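Local coordinates for protein-tyrosine-phosphatase PTP1 (Arabidopsis thaliana, PDB 6KRW) that removes phosphate from tyrosine residues of proteins, MAP kinases among them, and, together with MKP1, represses salicylic acid and camalexin synthesis in plant defence, at residues L17-G22 and S263-A268; S66-F71 and K276-M281; Q127-I132 and P232-C237; S176-N181 and H198-E203. One frame throughout, in Å; residues are numbered along the deposited sequence. Where two conformers were deposited one is given.

Contact 1. Residues L17-G22 and S263-A268; sequences LGVFRG and SALDLA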
# COMPACT_ATOMS: atom_id res chain seq x y z
N LEU A 17 -6.44 22.31 2.07
CA LEU A 17 -7.80 22.01 2.60
C LEU A 17 -8.84 22.79 1.80
O LEU A 17 -9.90 22.23 1.47
CB LEU A 17 -7.85 22.39 4.08
CG LEU A 17 -9.20 22.16 4.77
CD1 LEU A 17 -9.71 20.74 4.58
CD2 LEU A 17 -9.10 22.48 6.25
N GLY A 18 -8.60 24.06 1.52
CA GLY A 18 -9.59 24.84 0.76
C GLY A 18 -9.83 24.23 -0.60
O GLY A 18 -11.01 24.20 -1.06
N VAL A 19 -8.77 23.75 -1.26
CA VAL A 19 -8.93 23.13 -2.59
C VAL A 19 -9.68 21.80 -2.50
O VAL A 19 -10.67 21.63 -3.23
CB VAL A 19 -7.56 22.98 -3.27
CG1 VAL A 19 -7.69 22.11 -4.49
CG2 VAL A 19 -6.96 24.36 -3.57
N PHE A 20 -9.25 20.89 -1.63
CA PHE A 20 -9.90 19.56 -1.54
C PHE A 20 -11.35 19.70 -1.05
O PHE A 20 -12.22 18.99 -1.55
CB PHE A 20 -9.07 18.63 -0.65
CG PHE A 20 -7.88 18.04 -1.37
CD1 PHE A 20 -8.03 16.91 -2.14
CD2 PHE A 20 -6.61 18.57 -1.23
CE1 PHE A 20 -6.95 16.33 -2.77
CE2 PHE A 20 -5.53 18.01 -1.90
CZ PHE A 20 -5.71 16.91 -2.70
N ARG A 21 -11.59 20.61 -0.10
CA ARG A 21 -12.96 20.80 0.42
C ARG A 21 -13.83 21.35 -0.72
O ARG A 21 -15.00 20.93 -0.85
CB ARG A 21 -12.94 21.73 1.64
CG ARG A 21 -14.27 21.86 2.34
CD ARG A 21 -14.11 22.84 3.50
NE ARG A 21 -13.55 22.21 4.68
CZ ARG A 21 -12.92 22.84 5.66
NH1 ARG A 21 -12.72 24.15 5.62
NH2 ARG A 21 -12.47 22.15 6.70
N GLY A 22 -13.28 22.26 -1.53
CA GLY A 22 -14.05 22.78 -2.67
C GLY A 22 -14.40 21.67 -3.64
O GLY A 22 -15.50 21.71 -4.21
N SER A 263 2.02 19.91 -6.47
CA SER A 263 1.34 19.02 -7.44
C SER A 263 0.47 17.99 -6.72
O SER A 263 -0.39 17.44 -7.38
CB SER A 263 2.31 18.32 -8.36
OG SER A 263 3.15 17.43 -7.65
N ALA A 264 0.64 17.84 -5.39
CA ALA A 264 -0.20 16.89 -4.63
C ALA A 264 -1.66 17.37 -4.60
O ALA A 264 -2.54 16.54 -4.33
CB ALA A 264 0.31 16.73 -3.21
N LEU A 265 -1.93 18.64 -4.95
CA LEU A 265 -3.33 19.11 -5.01
C LEU A 265 -4.07 18.48 -6.18
O LEU A 265 -5.30 18.53 -6.19
CB LEU A 265 -3.39 20.64 -5.06
CG LEU A 265 -3.50 21.31 -3.69
CD1 LEU A 265 -2.33 20.96 -2.79
CD2 LEU A 265 -3.60 22.81 -3.86
N ASP A 266 -3.34 17.94 -7.15
CA ASP A 266 -3.98 17.28 -8.31
C ASP A 266 -4.00 15.78 -8.04
O ASP A 266 -3.08 15.05 -8.42
CB ASP A 266 -3.23 17.69 -9.57
CG ASP A 266 -3.89 17.27 -10.86
OD1 ASP A 266 -4.76 16.41 -10.84
OD2 ASP A 266 -3.50 17.79 -11.91
N LEU A 267 -5.07 15.35 -7.37
CA LEU A 267 -5.16 13.91 -7.03
C LEU A 267 -5.29 13.06 -8.30
O LEU A 267 -4.77 11.94 -8.34
CB LEU A 267 -6.36 13.68 -6.08
CG LEU A 267 -6.56 12.24 -5.65
CD1 LEU A 267 -5.38 11.73 -4.85
CD2 LEU A 267 -7.83 12.13 -4.86
N ALA A 268 -5.96 13.58 -9.34
CA ALA A 268 -6.08 12.79 -10.58
C ALA A 268 -4.68 12.53 -11.16
O ALA A 268 -4.42 11.42 -11.63
CB ALA A 268 -6.96 13.49 -11.58

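Contact 2. Residues S66-F71 and K276-M281; sequences SDVVPF and KQRIGM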
# COMPACT_ATOMS: atom_id res chain seq x y z
N SER A 66 -4.87 -12.99 -13.00
CA SER A 66 -4.07 -13.07 -14.25
C SER A 66 -3.82 -11.68 -14.85
O SER A 66 -2.82 -11.55 -15.61
CB SER A 66 -4.74 -13.99 -15.22
OG SER A 66 -5.99 -13.48 -15.62
N ASP A 67 -4.64 -10.69 -14.57
CA ASP A 67 -4.55 -9.35 -15.21
C ASP A 67 -4.05 -8.31 -14.20
O ASP A 67 -4.11 -7.10 -14.50
CB ASP A 67 -5.92 -8.97 -15.78
CG ASP A 67 -7.05 -8.97 -14.76
OD1 ASP A 67 -6.85 -9.48 -13.64
OD2 ASP A 67 -8.13 -8.46 -15.09
N VAL A 68 -3.56 -8.73 -13.03
CA VAL A 68 -2.97 -7.77 -12.07
C VAL A 68 -1.55 -8.23 -11.77
O VAL A 68 -1.33 -9.18 -11.01
CB VAL A 68 -3.78 -7.61 -10.77
CG1 VAL A 68 -3.11 -6.57 -9.88
CG2 VAL A 68 -5.22 -7.24 -11.07
N VAL A 69 -0.60 -7.63 -12.47
CA VAL A 69 0.81 -8.02 -12.47
C VAL A 69 1.63 -6.74 -12.51
O VAL A 69 1.14 -5.71 -13.00
CB VAL A 69 1.16 -8.91 -13.67
CG1 VAL A 69 0.48 -10.26 -13.59
CG2 VAL A 69 0.84 -8.23 -14.99
N PRO A 70 2.87 -6.79 -12.00
CA PRO A 70 3.76 -5.63 -12.06
C PRO A 70 4.39 -5.48 -13.45
O PRO A 70 4.68 -6.47 -14.10
CB PRO A 70 4.84 -5.93 -11.02
CG PRO A 70 4.96 -7.45 -11.11
CD PRO A 70 3.52 -7.93 -11.32
N PHE A 71 4.59 -4.22 -13.80
CA PHE A 71 5.40 -3.89 -15.00
C PHE A 71 6.84 -4.33 -14.80
O PHE A 71 7.41 -4.22 -13.70
CB PHE A 71 5.33 -2.39 -15.23
CG PHE A 71 3.95 -1.84 -15.39
CD1 PHE A 71 3.04 -2.41 -16.28
CD2 PHE A 71 3.54 -0.70 -14.71
CE1 PHE A 71 1.77 -1.88 -16.43
CE2 PHE A 71 2.27 -0.18 -14.85
CZ PHE A 71 1.38 -0.77 -15.71
N LYS A 276 0.75 4.43 -13.80
CA LYS A 276 1.97 4.20 -14.62
C LYS A 276 2.93 3.29 -13.86
O LYS A 276 3.86 2.73 -14.47
CB LYS A 276 2.60 5.53 -14.99
CG LYS A 276 1.80 6.36 -15.99
CD LYS A 276 2.62 7.36 -16.77
CE LYS A 276 3.58 8.19 -15.93
NZ LYS A 276 3.87 9.49 -16.59
N GLN A 277 2.68 3.09 -12.55
CA GLN A 277 3.55 2.24 -11.70
C GLN A 277 2.91 0.90 -11.31
O GLN A 277 3.66 -0.01 -11.00
CB GLN A 277 4.01 3.03 -10.47
CG GLN A 277 4.83 4.27 -10.88
CD GLN A 277 5.34 5.12 -9.74
OE1 GLN A 277 5.24 4.74 -8.58
NE2 GLN A 277 5.99 6.22 -10.03
N ARG A 278 1.59 0.80 -11.38
CA ARG A 278 0.93 -0.51 -11.17
C ARG A 278 -0.46 -0.38 -11.79
O ARG A 278 -1.21 0.55 -11.44
CB ARG A 278 0.87 -0.92 -9.68
CG ARG A 278 0.39 -2.35 -9.50
CD ARG A 278 0.57 -2.71 -8.01
NE ARG A 278 -0.01 -4.00 -7.61
CZ ARG A 278 0.52 -5.19 -7.80
NH1 ARG A 278 1.69 -5.33 -8.43
NH2 ARG A 278 -0.09 -6.29 -7.37
N ILE A 279 -0.78 -1.29 -12.68
CA ILE A 279 -2.04 -1.19 -13.45
C ILE A 279 -3.24 -1.12 -12.50
O ILE A 279 -3.32 -1.93 -11.54
CB ILE A 279 -2.17 -2.35 -14.46
CG1 ILE A 279 -3.35 -2.09 -15.40
CG2 ILE A 279 -2.22 -3.70 -13.77
CD1 ILE A 279 -3.41 -2.99 -16.60
N GLY A 280 -4.11 -0.16 -12.75
CA GLY A 280 -5.45 -0.16 -12.11
C GLY A 280 -5.46 0.37 -10.69
O GLY A 280 -6.49 0.20 -9.99
N MET A 281 -4.42 1.02 -10.22
CA MET A 281 -4.43 1.59 -8.84
C MET A 281 -5.64 2.52 -8.70
O MET A 281 -5.86 3.36 -9.51
CB MET A 281 -3.12 2.35 -8.56
CG MET A 281 -1.93 1.43 -8.51
SD MET A 281 -1.66 0.69 -6.88
CE MET A 281 -0.77 2.03 -6.11
O HOH W 1 1.42 -3.06 -13.24
O HOH W 2 4.54 -2.45 -11.59

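Contact 3. Residues Q127-I132 and P232-C237; sequences QHCPII and PIIVHC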
# COMPACT_ATOMS: atom_id res chain seq x y z
N GLN A 127 14.39 -6.01 1.16
CA GLN A 127 14.05 -4.57 1.01
C GLN A 127 14.01 -3.88 2.38
O GLN A 127 13.78 -2.67 2.43
CB GLN A 127 12.72 -4.45 0.29
CG GLN A 127 12.71 -5.02 -1.13
CD GLN A 127 13.76 -4.40 -2.01
OE1 GLN A 127 14.08 -3.22 -1.86
NE2 GLN A 127 14.29 -5.20 -2.94
N HIS A 128 14.25 -4.61 3.47
CA HIS A 128 14.20 -4.11 4.88
C HIS A 128 12.96 -3.23 5.10
O HIS A 128 13.08 -2.09 5.60
CB HIS A 128 15.52 -3.43 5.28
CG HIS A 128 15.99 -2.33 4.40
ND1 HIS A 128 15.50 -1.05 4.49
CD2 HIS A 128 16.86 -2.33 3.36
CE1 HIS A 128 16.05 -0.30 3.55
NE2 HIS A 128 16.91 -1.05 2.87
N CYS A 129 11.80 -3.76 4.75
CA CYS A 129 10.52 -3.01 4.88
C CYS A 129 10.14 -2.93 6.35
O CYS A 129 10.02 -3.96 6.98
CB CYS A 129 9.39 -3.71 4.14
SG CYS A 129 9.73 -3.84 2.36
N PRO A 130 9.97 -1.72 6.93
CA PRO A 130 9.65 -1.63 8.36
C PRO A 130 8.17 -1.87 8.71
O PRO A 130 7.87 -2.12 9.89
CB PRO A 130 10.06 -0.19 8.69
CG PRO A 130 9.82 0.56 7.40
CD PRO A 130 10.30 -0.41 6.34
N ILE A 131 7.29 -1.79 7.71
CA ILE A 131 5.81 -1.75 7.90
C ILE A 131 5.18 -2.63 6.84
O ILE A 131 5.55 -2.51 5.67
CB ILE A 131 5.26 -0.31 7.78
CG1 ILE A 131 5.91 0.64 8.80
CG2 ILE A 131 3.74 -0.29 7.85
CD1 ILE A 131 5.60 0.37 10.21
N ILE A 132 4.15 -3.36 7.21
CA ILE A 132 3.17 -3.99 6.32
C ILE A 132 1.79 -3.45 6.65
O ILE A 132 1.36 -3.58 7.80
CB ILE A 132 3.20 -5.51 6.39
CG1 ILE A 132 4.57 -6.07 6.03
CG2 ILE A 132 2.11 -6.09 5.55
CD1 ILE A 132 4.77 -7.52 6.44
N PRO A 232 10.86 0.84 2.16
CA PRO A 232 9.52 0.92 1.60
C PRO A 232 8.46 0.38 2.57
O PRO A 232 8.71 -0.56 3.29
CB PRO A 232 9.58 0.06 0.32
CG PRO A 232 11.05 -0.14 0.05
CD PRO A 232 11.72 -0.08 1.41
N ILE A 233 7.30 1.00 2.55
CA ILE A 233 6.09 0.50 3.26
C ILE A 233 5.38 -0.48 2.34
O ILE A 233 4.97 -0.09 1.25
CB ILE A 233 5.17 1.65 3.66
CG1 ILE A 233 5.85 2.55 4.68
CG2 ILE A 233 3.82 1.13 4.13
CD1 ILE A 233 5.11 3.82 4.94
N ILE A 234 5.25 -1.72 2.77
CA ILE A 234 4.43 -2.69 2.04
C ILE A 234 2.97 -2.35 2.23
O ILE A 234 2.55 -2.17 3.36
CB ILE A 234 4.78 -4.13 2.42
CG1 ILE A 234 6.18 -4.49 1.92
CG2 ILE A 234 3.75 -5.08 1.88
CD1 ILE A 234 6.71 -5.79 2.50
N VAL A 235 2.22 -2.29 1.16
CA VAL A 235 0.75 -2.12 1.20
C VAL A 235 0.13 -3.20 0.36
O VAL A 235 0.56 -3.38 -0.81
CB VAL A 235 0.25 -0.73 0.81
CG1 VAL A 235 -1.24 -0.60 1.03
CG2 VAL A 235 1.01 0.38 1.49
N HIS A 236 -0.80 -3.97 0.92
CA HIS A 236 -1.43 -5.03 0.11
C HIS A 236 -2.89 -5.19 0.51
O HIS A 236 -3.26 -4.91 1.67
CB HIS A 236 -0.67 -6.35 0.21
CG HIS A 236 -0.94 -7.16 1.44
ND1 HIS A 236 -1.97 -8.06 1.46
CD2 HIS A 236 -0.24 -7.31 2.57
CE1 HIS A 236 -1.97 -8.69 2.65
NE2 HIS A 236 -0.91 -8.22 3.37
N CYS A 237 -3.68 -5.66 -0.42
CA CYS A 237 -5.07 -6.11 -0.15
C CYS A 237 -5.14 -7.49 -0.78
O CYS A 237 -4.34 -8.34 -0.41
CB CYS A 237 -6.10 -5.09 -0.66
SG CYS A 237 -5.82 -4.49 -2.35

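Contact 4. Residues S176-N181 and H198-E203; sequences SLMLRN and HIQYPE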
# COMPACT_ATOMS: atom_id res chain seq x y z
N SER A 176 -10.58 -0.68 15.15
CA SER A 176 -10.55 -2.06 14.60
C SER A 176 -9.21 -2.41 13.96
O SER A 176 -9.15 -3.49 13.39
CB SER A 176 -11.69 -2.42 13.66
OG SER A 176 -12.93 -1.88 14.10
N LEU A 177 -8.16 -1.61 14.13
CA LEU A 177 -6.85 -2.05 13.59
C LEU A 177 -6.30 -3.17 14.48
O LEU A 177 -6.51 -3.11 15.66
CB LEU A 177 -5.90 -0.86 13.57
CG LEU A 177 -6.34 0.29 12.68
CD1 LEU A 177 -5.28 1.39 12.75
CD2 LEU A 177 -6.54 -0.16 11.22
N MET A 178 -5.56 -4.09 13.87
CA MET A 178 -4.77 -5.15 14.56
C MET A 178 -3.30 -4.87 14.32
O MET A 178 -2.90 -4.77 13.12
CB MET A 178 -5.16 -6.53 14.06
CG MET A 178 -6.43 -7.06 14.67
SD MET A 178 -6.96 -8.57 13.87
CE MET A 178 -7.61 -7.92 12.33
N LEU A 179 -2.57 -4.56 15.37
CA LEU A 179 -1.14 -4.26 15.37
C LEU A 179 -0.36 -5.47 15.81
O LEU A 179 -0.53 -5.84 16.93
CB LEU A 179 -0.85 -3.02 16.22
CG LEU A 179 -1.80 -1.85 16.03
CD1 LEU A 179 -1.48 -0.75 17.03
CD2 LEU A 179 -1.74 -1.29 14.61
N ARG A 180 0.49 -6.02 14.95
CA ARG A 180 1.36 -7.16 15.27
C ARG A 180 2.82 -6.75 15.10
O ARG A 180 3.21 -6.45 13.98
CB ARG A 180 1.05 -8.37 14.42
CG ARG A 180 -0.36 -8.91 14.54
CD ARG A 180 -0.58 -10.07 13.60
NE ARG A 180 -1.82 -10.81 13.83
CZ ARG A 180 -3.00 -10.53 13.27
NH1 ARG A 180 -3.16 -9.48 12.47
NH2 ARG A 180 -4.04 -11.30 13.53
N ASN A 181 3.56 -6.76 16.19
CA ASN A 181 5.03 -6.59 16.17
C ASN A 181 5.64 -7.95 15.84
O ASN A 181 5.57 -8.89 16.67
CB ASN A 181 5.54 -6.07 17.50
CG ASN A 181 6.96 -5.56 17.42
OD1 ASN A 181 7.90 -6.34 17.26
ND2 ASN A 181 7.13 -4.25 17.55
N HIS A 198 3.16 -4.94 11.53
CA HIS A 198 2.05 -5.39 10.66
C HIS A 198 0.77 -4.74 11.13
O HIS A 198 0.39 -4.92 12.31
CB HIS A 198 2.01 -6.90 10.62
CG HIS A 198 1.04 -7.51 9.66
ND1 HIS A 198 -0.29 -7.72 9.95
CD2 HIS A 198 1.25 -8.01 8.42
CE1 HIS A 198 -0.88 -8.34 8.96
NE2 HIS A 198 0.06 -8.50 7.97
N ILE A 199 0.11 -4.03 10.24
CA ILE A 199 -1.17 -3.33 10.53
C ILE A 199 -2.24 -3.93 9.64
O ILE A 199 -2.15 -3.79 8.42
CB ILE A 199 -1.04 -1.81 10.35
CG1 ILE A 199 0.14 -1.23 11.14
CG2 ILE A 199 -2.33 -1.11 10.69
CD1 ILE A 199 0.40 0.24 10.85
N GLN A 200 -3.24 -4.56 10.24
CA GLN A 200 -4.36 -5.15 9.48
C GLN A 200 -5.66 -4.39 9.74
O GLN A 200 -5.99 -4.18 10.92
CB GLN A 200 -4.53 -6.63 9.79
CG GLN A 200 -5.66 -7.23 8.96
CD GLN A 200 -5.99 -8.67 9.25
OE1 GLN A 200 -5.56 -9.24 10.25
NE2 GLN A 200 -6.79 -9.24 8.37
N TYR A 201 -6.39 -4.08 8.68
CA TYR A 201 -7.71 -3.41 8.68
C TYR A 201 -8.76 -4.32 8.01
O TYR A 201 -8.80 -4.38 6.80
CB TYR A 201 -7.61 -2.04 8.02
CG TYR A 201 -8.90 -1.28 8.02
CD1 TYR A 201 -9.77 -1.33 9.11
CD2 TYR A 201 -9.25 -0.47 6.96
CE1 TYR A 201 -10.96 -0.62 9.11
CE2 TYR A 201 -10.42 0.25 6.95
CZ TYR A 201 -11.28 0.19 8.03
OH TYR A 201 -12.43 0.92 7.99
N PRO A 202 -9.66 -5.13 8.71
CA PRO A 202 -10.69 -6.07 8.10
C PRO A 202 -12.05 -5.46 7.71
O PRO A 202 -12.87 -6.18 7.19
CB PRO A 202 -10.85 -7.09 9.25
CG PRO A 202 -10.73 -6.23 10.49
CD PRO A 202 -9.64 -5.23 10.17
N GLU A 203 -12.16 -4.13 7.77
CA GLU A 203 -13.51 -3.57 7.50
C GLU A 203 -13.48 -2.70 6.25
O GLU A 203 -14.21 -1.73 6.15
CB GLU A 203 -14.03 -2.83 8.72
CG GLU A 203 -14.34 -3.77 9.88
CD GLU A 203 -15.16 -5.01 9.52
OE1 GLU A 203 -14.75 -6.12 9.93
OE2 GLU A 203 -16.22 -4.88 8.86
O HOH W 3 -1.88 -7.20 12.21
O HOH W 4 -6.56 -11.94 11.28

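Contact 1. Residues L17-G22 and S263-A268
Within 17-22, Val19 is the first residue to meet the second segment, and its partner is Leu265. Val19 CG2 lies 3.7 Å from Leu265 CD2, and Val19 CB is 4.0 Å from that same CD2, so a single leucine methyl rests against the branch point of the valine. The two side chains cross at about a right angle. Their CA atoms form the nearest pair between the segments at 7.3 Å, a spacing that the side chains span.

Phe20 follows, with more of its surface covered here than any other residue. CG stands beside the backbone N (chi1 -79°), and from there the ring reaches the bend where the 3-10 turn 263-265 gives way to helix 267-277. Phe20 CZ comes 3.6 Å from Ala264 O, which sits in the ring plane at its edge. The Leu265 carbonyl oxygen is 3.9 Å from the same CZ, at an oblique angle to the ring. Flanking this point, Phe20 CE2 packs 4.3 Å from Leu265 CG and Phe20 CE1 the same distance from Leu267 CB.

Here the N-terminal helix of the chain joins the helical side of the phosphatase domain: Phe20 also touches Val296 of helix 285-303 and Thr253 of helix 242-259, and Leu267 packs on both helices too. Helix 267-277, which starts at this bend, is N-capped by Asp266, whose OD1 accepts from Lys269 N.

One residue further on, Arg21 forms a salt bridge through NH2 with Glu300 of helix 285-303.

Contact 2. Residues S66-F71 and K276-M281
Phe71 meets the second segment at the outer end of its ring: CE2 lies 3.3 Å from Lys276 O, approached obliquely, and CZ is 4.1 Å from Ile279 CB. No direct hydrogen bond joins the segments; two waters do that work. One donates to Val69 O and accepts from Ile279 N at 2.9 Å, and it sits over the centre of the Phe71 ring. The other accepts from Phe71 N and donates to Gln277 O at 2.7 Å. Ile279 turns CG2 toward the loop, 4.0 Å from both Asp67 O and Val69 O.

Arg278 starts out pointing away, but with CG anti to the backbone N (chi1 -171°) and an extended chain its guanidinium returns to the loop, where NH2 is 3.9 Å from Val68 CG1.

Outside the segments, that guanidinium is held by four hydrogen bonds to four residues: NE to Gly240 O, NH1 to Ser93 OG, NH2 to Ala239 O and to Asn91 OD1, and Asn91 also binds Val68 O, fixing loop and arginine together. Gly280, at positive phi in a type II turn, bonds through O to Gln283. This joins the loop following the phosphotyrosine-recognition KNRY sequence to what are probably the phosphate-binding loop and the glutamine loop, as in classical tyrosine phosphatases.

Contact 3. Residues Q127-I132 and P232-C237
Ile132 and Ile234 run alongside each other from neighbouring parallel strands, Ile132 CG1 being 4.1 Å from Ile234 CB. Each carries CG1 beside the backbone N (chi1 -59° and -68°), which keeps the two chains in step. On the opposite face of the sheet Ile131 and Ile233 meet through their CG2 methyls, 4.0 Å apart in the conformer of Ile233 given here, one of two. Between these pairs runs the one hydrogen bond across the segments, from Ile234 N to Ile131 O at 3.0 Å, bent to 147° and tilted from the carbonyl plane.

Cys129 joins the Ile234 side, its SG 3.6 Å from Ile234 CD1. Its CA also approaches Pro232 O to 3.4 Å as a C-H...O contact; this oxygen is buried with no conventional partner, so such weak contacts are what it receives here.

Farther along, Ile132 CG2 meets the edge of the His236 ring in its plane, 4.0 Å from CD2. The imidazole is fixed at both nitrogens: ND1 donates to Cys237 O at 3.0 Å, on a lone pair in the carbonyl plane, while NE2 bonds to Tyr150 OH. The ring probably helps to hold the backbone of Cys237, the active-site residue that forms the phosphocysteine intermediate.

Strand 233-236 leads into that cysteine from among the parallel strands, with strand 106-109 along one edge and 131-134 along the other. Helix 117-126 covers Ile132 and Ile234 through Phe120, while on the other face helix 242-259 packs against Ile233 through His251.

Contact 4. Residues S176-N181 and H198-E203
Arg180 NH1 donates to Gln200 OE1 over a long 3.3 Å, the two side chains extending in company from adjacent strands with the guanidinium and amide planes 40° apart. Beneath this pair the strands are joined by four backbone bonds of a regular antiparallel hairpin. Met178 and Gln200 exchange N-H and C=O both ways, as do Arg180 and His198, and the 2.9 Å from Arg180 N to His198 O is representative. Leu179 and Ile199 form the non-hydrogen-bonded pair between them; on that face Leu179 CD2 packs on Ile199 CG1, although the Leu179 side chain is poorly ordered.

A water completes the polar face. It donates to Met178 O, accepts from Arg180 NH1 at 2.6 Å, and lies in the plane of the His198 ring, 2.8 Å from ND1. Met178 O thus receives two donors, Gln200 N and the water. Gln200 OE1 is likewise used twice, by Arg180 NH1 and by a second water 3.1 Å away that donates to it, while Gln200 NE2 is taken by Thr136 O. The bend at the end of the Met178 chain (chi3 -75°) lays CE 3.2 Å from the same OE1 and 4.0 Å from Pro202 CG.

His198 NE2 bonds to Tyr150 OH, so both ring nitrogens have partners. Leu177 CD2 packs on Tyr201 CB, just ahead of the WPD loop that carries Asp206, inferred to bind substrate. With Arg180 NH1 4.2 Å from His198 ND1 and a water bonded to both, a positive charge on His198 is probably disfavoured.

Starting at the N terminus, helix 7-24 enters contact 1, and its partner at 263-268 comes only after 240 intervening residues. Contact 2 opens next, at 66-71, and closes at 276-281 beyond that partner, so these two long loops cross; both end on or beside helix 267-277. Within the span common to both, contact 3 runs from 127-132 to 232-237, and inside it contact 4 closes the short hairpin 176-181/198-203. Contacts 3 and 4 share one sheet, where Ile132 O probably bonds to Ile199 N. Contact 2 ties the early loop to the end of helix 267-277 beside edge strand 92-95 of that sheet, whereas contact 1 joins the N-terminal helix to the C-terminal helical part, away from it.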